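Local coordinates for tyrosine aminotransferase (Leishmania infantum, PDB 4IX8), which probably transfers the amino group of L-tyrosine to 2-oxoglutarate, using pyridoxal 5'-phosphate as its cofactor, at residues G75-D80 / A371-M376; K194-D199 / N221-N226; I251-V256 / G260-V265. All blocks are in the same frame, centred on the assembly; numbering follows the deposited sequence.

Overall arrangement
Contacts 1 and 2 are buried, whereas contact 3 is a surface contact; no direct hydrogen bond crosses any of the three. The loops of contacts 2 and 3 both lie inside the long loop closed by contact 1. In contact 1, a few apolar contacts join 75-80 to the start of strand 374-379. Contact 2 sets a cysteine over an indole and adds water bridges, while contact 3 folds one connection back on itself around a phenylalanine. The three touch one another: F374 of contact 1 lies against residues of both others, and N226 of contact 2 reaches the 260-265 segment. Contacts 2 and 3 both border the cofactor at residue 282.

Contact 1. Residues G75-D80 / A371-M376; sequences GDPTVD and ASMFVM
G75 and M373 mark the nearest approach of the two backbones, with 7.9 Å between their CA atoms, so side chains must bridge the gap between the irregular loop 75-80 and the chain entering strand 374-379. M373 does most of the reaching. Its CG lies anti to the carbonyl carbon (chi1 -62°), and a bend at chi3 brings the terminal methyl round to the proline. The methyl CE of M373 comes within 4.1 Å of P77 CB, and the sulfur is equally near that carbon; the two side chains cross at about a right angle. F374 approaches differently, edge first: G75 CA sits near the plane of the ring, 3.9 Å from F374 CE1. One face of the same ring is covered by M373 CB, over its centre. F374 also packs on N221 and Y252, which line the cofactor site, so the contact lies beside that pocket and near the subunit interface. Within the loop, D76 OD1 accepts from T78 N at 2.9 Å, making an Asx turn, and from T78 OG1 at 2.7 Å. Both donors come from the same face of the carboxylate, tilted about 40° out of its plane, and this double grip fixes the rotation of D76 within the type I turn D76-V79. The other oxygen, OD2, turns to the second subunit, where it bonds the backbone N of Y105 of that chain; T78 packs on G104 of the same chain. The contact links the loop between strand 70-71 and helix 87-99 to strand 374-379, with M373 resting on L347 of helix 337-355 and F374 on R418 and T420 of the adjoining antiparallel strand 416-420.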
loop_
_atom_site.group_PDB
_atom_site.type_symbol
_atom_site.label_atom_id
_atom_site.label_comp_id
_atom_site.label_asym_id
_atom_site.label_seq_id
_atom_site.Cartn_x
_atom_site.Cartn_y
_atom_site.Cartn_z
ATOM N N GLY A 75 9.499 12.178 -10.755
ATOM C CA GLY A 75 9.787 10.801 -11.147
ATOM C C GLY A 75 8.551 10.053 -11.614
ATOM O O GLY A 75 8.461 8.838 -11.456
ATOM N N ASP A 76 7.586 10.797 -12.127
ATOM C CA ASP A 76 6.302 10.251 -12.554
ATOM C C ASP A 76 6.143 10.389 -14.097
ATOM O O ASP A 76 6.102 11.463 -14.620
ATOM C CB ASP A 76 5.180 10.967 -11.792
ATOM C CG ASP A 76 3.802 10.428 -12.109
ATOM O OD1 ASP A 76 3.632 9.746 -13.144
ATOM O OD2 ASP A 76 2.875 10.715 -11.323
ATOM N N PRO A 77 6.039 9.259 -14.805
ATOM C CA PRO A 77 6.012 9.356 -16.262
ATOM C C PRO A 77 4.707 9.909 -16.816
ATOM O O PRO A 77 4.650 10.189 -17.999
ATOM C CB PRO A 77 6.221 7.904 -16.711
ATOM C CG PRO A 77 5.721 7.051 -15.527
ATOM C CD PRO A 77 6.059 7.858 -14.309
ATOM N N THR A 78 3.717 10.152 -15.972
ATOM C CA THR A 78 2.421 10.586 -16.459
ATOM C C THR A 78 2.335 12.104 -16.546
ATOM O O THR A 78 1.346 12.606 -17.021
ATOM C CB THR A 78 1.248 10.117 -15.567
ATOM O OG1 THR A 78 1.364 10.725 -14.281
ATOM C CG2 THR A 78 1.241 8.612 -15.415
ATOM N N VAL A 79 3.366 12.835 -16.124
ATOM C CA VAL A 79 3.216 14.284 -15.910
ATOM C C VAL A 79 2.711 15.114 -17.109
ATOM O O VAL A 79 1.857 15.977 -16.933
ATOM C CB VAL A 79 4.534 14.884 -15.454
ATOM C CG1 VAL A 79 4.459 16.399 -15.396
ATOM C CG2 VAL A 79 4.837 14.334 -14.080
ATOM N N ASP A 80 3.225 14.868 -18.311
ATOM C CA ASP A 80 2.933 15.731 -19.456
ATOM C C ASP A 80 1.890 15.197 -20.430
ATOM O O ASP A 80 1.309 15.969 -21.177
ATOM C CB ASP A 80 4.227 16.011 -20.205
ATOM C CG ASP A 80 5.156 16.864 -19.399
ATOM O OD1 ASP A 80 4.802 18.040 -19.216
ATOM O OD2 ASP A 80 6.174 16.357 -18.878
ATOM N N ALA A 371 19.181 3.598 -19.927
ATOM C CA ALA A 371 17.907 3.031 -19.486
ATOM C C ALA A 371 17.234 3.888 -18.430
ATOM O O ALA A 371 17.792 4.899 -17.977
ATOM C CB ALA A 371 18.120 1.644 -18.936
ATOM N N SER A 372 16.048 3.432 -18.013
ATOM C CA SER A 372 15.232 4.140 -17.034
ATOM C C SER A 372 14.960 5.546 -17.594
ATOM O O SER A 372 15.027 5.727 -18.806
ATOM C CB SER A 372 15.915 4.182 -15.681
ATOM O OG SER A 372 15.081 4.797 -14.728
ATOM N N MET A 373 14.643 6.513 -16.723
ATOM C CA MET A 373 14.126 7.856 -17.111
ATOM C C MET A 373 14.917 9.036 -16.549
ATOM O O MET A 373 14.446 10.177 -16.575
ATOM C CB MET A 373 12.677 8.033 -16.632
ATOM C CG MET A 373 11.642 7.084 -17.209
ATOM S SD MET A 373 10.177 6.900 -16.138
ATOM C CE MET A 373 10.040 8.489 -15.315
ATOM N N PHE A 374 16.096 8.764 -16.014
ATOM C CA PHE A 374 16.825 9.757 -15.236
ATOM C C PHE A 374 18.265 9.889 -15.669
ATOM O O PHE A 374 18.839 8.973 -16.243
ATOM C CB PHE A 374 16.803 9.384 -13.757
ATOM C CG PHE A 374 15.423 9.077 -13.221
ATOM C CD1 PHE A 374 14.563 10.101 -12.854
ATOM C CD2 PHE A 374 14.986 7.778 -13.108
ATOM C CE1 PHE A 374 13.322 9.819 -12.375
ATOM C CE2 PHE A 374 13.734 7.502 -12.610
ATOM C CZ PHE A 374 12.916 8.517 -12.241
ATOM N N VAL A 375 18.855 11.026 -15.353
ATOM C CA VAL A 375 20.262 11.204 -15.555
ATOM C C VAL A 375 20.855 11.790 -14.282
ATOM O O VAL A 375 20.156 12.468 -13.525
ATOM C CB VAL A 375 20.514 12.095 -16.797
ATOM C CG1 VAL A 375 20.152 13.550 -16.533
ATOM C CG2 VAL A 375 21.930 11.956 -17.248
ATOM N N MET A 376 22.110 11.447 -14.004
ATOM C CA MET A 376 22.832 12.011 -12.877
ATOM C C MET A 376 23.943 12.930 -13.383
ATOM O O MET A 376 24.874 12.494 -14.068
ATOM C CB MET A 376 23.410 10.908 -12.006
ATOM C CG MET A 376 22.409 10.261 -11.075
ATOM S SD MET A 376 21.852 11.343 -9.738
ATOM C CE MET A 376 23.019 10.900 -8.451
#

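Contact 2. Residues K194-D199 / N221-N226; sequences KSWECD and NPCGSN
S225 OG and W196 O are joined through one water, which lies 2.7 Å from S225 OG and donates to W196 O at 2.8 Å. A second water donates to S195 O and, weakly, to N226 O. The apolar part is C223 laid over one face of the W196 indole. With SG anti to the carbonyl carbon (chi1 -57°), the cysteine spreads across both rings: CB stands 3.6 Å from the centroid of the W196 five-membered ring, a CH-pi contact 13° off the normal, while SG lies 3.8 Å from the centroid of the six-membered ring, a sulfur-aromatic contact. S225 CB adds packing beside the indole's root, 3.9 Å from W196 CB. Loop 221-226 also carries N221, before the cis peptide to P222; N221 ND2 hydrogen-bonds O3 of the modified residue at 282 and OD1 accepts from R418, so the contact backs the cofactor-site loop. The type I' turn K194-E197 presents the tryptophan and joins strand 184-191 to the short, weakly bonded strand 197-198 at one edge of the large sheet; loop 221-226 precedes helix 229-242. L190 of strand 184-191 touches both W196 and C223, and W196 also meets M376 of strand 374-379.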
loop_
_atom_site.group_PDB
_atom_site.type_symbol
_atom_site.label_atom_id
_atom_site.label_comp_id
_atom_site.label_asym_id
_atom_site.label_seq_id
_atom_site.Cartn_x
_atom_site.Cartn_y
_atom_site.Cartn_z
ATOM N N LYS A 194 32.897 4.016 -14.098
ATOM C CA LYS A 194 32.862 2.663 -14.605
ATOM C C LYS A 194 31.368 2.326 -14.780
ATOM O O LYS A 194 30.875 1.298 -14.326
ATOM C CB LYS A 194 33.640 1.682 -13.694
ATOM N N SER A 195 30.635 3.262 -15.367
ATOM C CA SER A 195 29.249 3.040 -15.794
ATOM C C SER A 195 28.308 2.743 -14.633
ATOM O O SER A 195 27.320 1.989 -14.761
ATOM C CB SER A 195 29.179 1.903 -16.813
ATOM O OG SER A 195 30.066 2.126 -17.896
ATOM N N TRP A 196 28.585 3.406 -13.523
ATOM C CA TRP A 196 27.749 3.334 -12.338
ATOM C C TRP A 196 27.688 1.899 -11.840
ATOM O O TRP A 196 26.684 1.477 -11.306
ATOM C CB TRP A 196 26.354 3.886 -12.621
ATOM C CG TRP A 196 26.329 5.374 -12.708
ATOM C CD1 TRP A 196 26.045 6.137 -13.824
ATOM C CD2 TRP A 196 26.575 6.305 -11.643
ATOM N NE1 TRP A 196 26.116 7.473 -13.511
ATOM C CE2 TRP A 196 26.438 7.606 -12.189
ATOM C CE3 TRP A 196 26.920 6.168 -10.284
ATOM C CZ2 TRP A 196 26.595 8.747 -11.424
ATOM C CZ3 TRP A 196 27.089 7.315 -9.521
ATOM C CH2 TRP A 196 26.930 8.586 -10.093
ATOM N N GLU A 197 28.788 1.164 -12.027
ATOM C CA GLU A 197 28.886 -0.192 -11.518
ATOM C C GLU A 197 29.128 -0.255 -10.005
ATOM O O GLU A 197 29.644 0.696 -9.404
ATOM C CB GLU A 197 29.968 -0.950 -12.278
ATOM C CG GLU A 197 29.517 -1.291 -13.698
ATOM C CD GLU A 197 30.535 -2.119 -14.467
ATOM O OE1 GLU A 197 31.634 -2.314 -13.913
ATOM O OE2 GLU A 197 30.247 -2.544 -15.623
ATOM N N CYS A 198 28.721 -1.390 -9.428
ATOM C CA CYS A 198 28.851 -1.697 -8.005
ATOM C C CYS A 198 30.302 -1.897 -7.688
ATOM O O CYS A 198 30.995 -2.660 -8.349
ATOM C CB CYS A 198 28.084 -2.973 -7.616
ATOM S SG CYS A 198 26.260 -3.100 -8.062
ATOM N N ASP A 199 30.774 -1.217 -6.666
ATOM C CA ASP A 199 32.099 -1.483 -6.157
ATOM C C ASP A 199 32.049 -2.757 -5.271
ATOM O O ASP A 199 31.910 -2.662 -4.063
ATOM C CB ASP A 199 32.586 -0.278 -5.372
ATOM C CG ASP A 199 34.034 -0.387 -4.951
ATOM O OD1 ASP A 199 34.619 -1.486 -5.061
ATOM O OD2 ASP A 199 34.547 0.638 -4.453
ATOM N N ASN A 221 17.371 3.809 -11.251
ATOM C CA ASN A 221 16.968 5.135 -10.809
ATOM C C ASN A 221 17.826 5.445 -9.580
ATOM O O ASN A 221 17.701 4.735 -8.604
ATOM C CB ASN A 221 15.460 5.147 -10.455
ATOM C CG ASN A 221 15.025 6.427 -9.773
ATOM O OD1 ASN A 221 15.807 7.387 -9.673
ATOM N ND2 ASN A 221 13.769 6.464 -9.314
ATOM N N PRO A 222 18.640 6.527 -9.575
ATOM C CA PRO A 222 18.675 7.682 -10.474
ATOM C C PRO A 222 19.705 7.676 -11.605
ATOM O O PRO A 222 19.684 8.676 -12.311
ATOM C CB PRO A 222 19.024 8.824 -9.513
ATOM C CG PRO A 222 19.990 8.178 -8.567
ATOM C CD PRO A 222 19.571 6.735 -8.445
ATOM N N CYS A 223 20.526 6.636 -11.810
ATOM C CA CYS A 223 21.758 6.786 -12.644
ATOM C C CYS A 223 21.553 6.554 -14.160
ATOM O O CYS A 223 22.376 6.967 -14.976
ATOM C CB CYS A 223 22.835 5.801 -12.158
ATOM S SG CYS A 223 23.248 5.999 -10.423
ATOM N N GLY A 224 20.474 5.854 -14.517
ATOM C CA GLY A 224 20.169 5.557 -15.906
ATOM C C GLY A 224 21.001 4.417 -16.472
ATOM O O GLY A 224 21.019 4.174 -17.684
ATOM N N SER A 225 21.711 3.727 -15.600
ATOM C CA SER A 225 22.610 2.667 -16.020
ATOM C C SER A 225 21.858 1.412 -16.383
ATOM O O SER A 225 20.765 1.145 -15.869
ATOM C CB SER A 225 23.608 2.340 -14.911
ATOM O OG SER A 225 22.906 1.981 -13.716
ATOM N N ASN A 226 22.484 0.635 -17.252
ATOM C CA ASN A 226 22.033 -0.688 -17.607
ATOM C C ASN A 226 23.202 -1.621 -17.572
ATOM O O ASN A 226 24.074 -1.537 -18.424
ATOM C CB ASN A 226 21.391 -0.714 -18.986
ATOM C CG ASN A 226 20.932 -2.089 -19.378
ATOM O OD1 ASN A 226 20.168 -2.743 -18.640
ATOM N ND2 ASN A 226 21.381 -2.549 -20.538
HETATM O O HOH W 1 26.231 -0.363 -16.134
HETATM O O HOH W 2 23.885 1.576 -11.277
#

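Contact 3. Residues I251-V256 / G260-V265; sequences IYAEMV and GIFTSV
F262 lays one ring face over the backbone of A253, whose CA stands 4.0 Å from the ring centroid and only 8° off its normal, a CH-pi contact almost directly above the centre. The methyl of A253 reaches the rim, with CB 3.5 Å from F262 CE2. On the opposite face the ring meets S264 N, displaced toward the rim, so the phenyl group is sandwiched between the A253 turn on one face and the following backbone on the other. The torsion that swings CG anti to the backbone N (chi1 166°) carries the ring across to A253. V256 completes the packing with both of its branches. Its CG2 rests 3.7 Å from F262 CB, at the root of the ring, the two side chains crossing at about a right angle. The other branch, CG1, presses on the backbone of G260, 3.5 Å from G260 CA. The turn Y252-M255 is closed within itself, M255 N bonding Y252 O at 2.9 Å in a type I turn. Beyond the pair, the F262 ring meets F125 edge-to-face, and S264 OG bonds E250, W122 and A266. N226 ND2 hydrogen-bonds I261 O, tying this connection to the loop before helix 229-242. The arrangement is a compact, non-regular connection folded on itself between the parallel, adjacent strands 246-249 and 274-279 of the large sheet. In class I aminotransferases this connection borders the pyridoxal phosphate site, and here Y252 OH hydrogen-bonds O3 of the cofactor carried by the modified lysine at 282.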
loop_
_atom_site.group_PDB
_atom_site.type_symbol
_atom_site.label_atom_id
_atom_site.label_comp_id
_atom_site.label_asym_id
_atom_site.label_seq_id
_atom_site.Cartn_x
_atom_site.Cartn_y
_atom_site.Cartn_z
ATOM N N ILE A 251 12.326 -2.930 -12.243
ATOM C CA ILE A 251 11.100 -2.298 -12.693
ATOM C C ILE A 251 11.271 -1.567 -14.017
ATOM O O ILE A 251 10.293 -1.332 -14.729
ATOM C CB ILE A 251 10.568 -1.332 -11.636
ATOM C CG1 ILE A 251 9.095 -1.033 -11.940
ATOM C CG2 ILE A 251 11.467 -0.078 -11.538
ATOM C CD1 ILE A 251 8.528 0.039 -11.114
ATOM N N TYR A 252 12.506 -1.199 -14.360
ATOM C CA TYR A 252 12.766 -0.524 -15.645
ATOM C C TYR A 252 13.208 -1.508 -16.731
ATOM O O TYR A 252 13.814 -1.104 -17.731
ATOM C CB TYR A 252 13.833 0.573 -15.486
ATOM C CG TYR A 252 13.326 1.703 -14.629
ATOM C CD1 TYR A 252 12.358 2.567 -15.104
ATOM C CD2 TYR A 252 13.800 1.892 -13.346
ATOM C CE1 TYR A 252 11.867 3.579 -14.313
ATOM C CE2 TYR A 252 13.317 2.892 -12.556
ATOM C CZ TYR A 252 12.357 3.746 -13.053
ATOM O OH TYR A 252 11.860 4.763 -12.277
ATOM N N ALA A 253 12.884 -2.791 -16.543
ATOM C CA ALA A 253 13.293 -3.859 -17.462
ATOM C C ALA A 253 12.969 -3.599 -18.946
ATOM O O ALA A 253 13.755 -3.976 -19.799
ATOM C CB ALA A 253 12.631 -5.187 -17.051
ATOM N N GLU A 254 11.834 -2.962 -19.238
ATOM C CA GLU A 254 11.348 -2.734 -20.614
ATOM C C GLU A 254 11.851 -1.420 -21.181
ATOM O O GLU A 254 11.537 -1.070 -22.332
ATOM C CB GLU A 254 9.823 -2.691 -20.642
ATOM C CG GLU A 254 9.115 -4.011 -20.297
ATOM C CD GLU A 254 8.772 -4.825 -21.519
ATOM O OE1 GLU A 254 8.933 -4.325 -22.648
ATOM O OE2 GLU A 254 8.278 -5.949 -21.348
ATOM N N MET A 255 12.559 -0.659 -20.345
ATOM C CA MET A 255 12.936 0.715 -20.684
ATOM C C MET A 255 14.443 0.897 -20.851
ATOM O O MET A 255 15.032 1.826 -20.294
ATOM C CB MET A 255 12.388 1.647 -19.638
ATOM C CG MET A 255 10.931 1.902 -19.911
ATOM S SD MET A 255 10.091 2.362 -18.387
ATOM C CE MET A 255 10.356 4.135 -18.472
ATOM N N VAL A 256 15.065 -0.059 -21.541
ATOM C CA VAL A 256 16.438 0.081 -22.004
ATOM C C VAL A 256 16.464 0.839 -23.317
ATOM O O VAL A 256 15.640 0.573 -24.199
ATOM C CB VAL A 256 17.101 -1.280 -22.201
ATOM C CG1 VAL A 256 18.579 -1.113 -22.656
ATOM C CG2 VAL A 256 17.018 -2.084 -20.924
ATOM N N GLY A 260 19.926 -1.595 -26.403
ATOM C CA GLY A 260 20.629 -2.257 -25.307
ATOM C C GLY A 260 20.002 -3.588 -24.920
ATOM O O GLY A 260 18.858 -3.866 -25.264
ATOM N N ILE A 261 20.780 -4.427 -24.247
ATOM C CA ILE A 261 20.304 -5.711 -23.742
ATOM C C ILE A 261 20.080 -5.648 -22.253
ATOM O O ILE A 261 20.970 -5.299 -21.501
ATOM C CB ILE A 261 21.301 -6.839 -24.023
ATOM C CG1 ILE A 261 21.513 -6.994 -25.528
ATOM C CG2 ILE A 261 20.816 -8.179 -23.411
ATOM C CD1 ILE A 261 22.838 -7.681 -25.835
ATOM N N PHE A 262 18.889 -6.013 -21.826
ATOM C CA PHE A 262 18.623 -6.045 -20.415
ATOM C C PHE A 262 18.957 -7.440 -19.923
ATOM O O PHE A 262 18.588 -8.438 -20.552
ATOM C CB PHE A 262 17.190 -5.683 -20.100
ATOM C CG PHE A 262 16.794 -6.030 -18.683
ATOM C CD1 PHE A 262 17.397 -5.404 -17.612
ATOM C CD2 PHE A 262 15.789 -6.946 -18.433
ATOM C CE1 PHE A 262 17.035 -5.728 -16.311
ATOM C CE2 PHE A 262 15.422 -7.262 -17.139
ATOM C CZ PHE A 262 16.029 -6.653 -16.084
ATOM N N THR A 263 19.708 -7.498 -18.834
ATOM C CA THR A 263 20.066 -8.769 -18.198
ATOM C C THR A 263 19.381 -8.884 -16.844
ATOM O O THR A 263 19.804 -8.255 -15.865
ATOM C CB THR A 263 21.612 -8.900 -17.989
ATOM O OG1 THR A 263 22.312 -8.734 -19.236
ATOM C CG2 THR A 263 21.962 -10.253 -17.447
ATOM N N SER A 264 18.363 -9.742 -16.763
ATOM C CA SER A 264 17.658 -9.986 -15.503
ATOM C C SER A 264 18.435 -10.983 -14.647
ATOM O O SER A 264 19.090 -11.862 -15.178
ATOM C CB SER A 264 16.244 -10.520 -15.786
ATOM O OG SER A 264 15.551 -10.888 -14.582
ATOM N N VAL A 265 18.383 -10.851 -13.325
ATOM C CA VAL A 265 19.084 -11.807 -12.465
ATOM C C VAL A 265 18.459 -13.174 -12.634
ATOM O O VAL A 265 19.017 -14.190 -12.213
ATOM C CB VAL A 265 19.095 -11.377 -10.961
ATOM C CG1 VAL A 265 19.837 -10.081 -10.806
ATOM C CG2 VAL A 265 17.698 -11.264 -10.399
#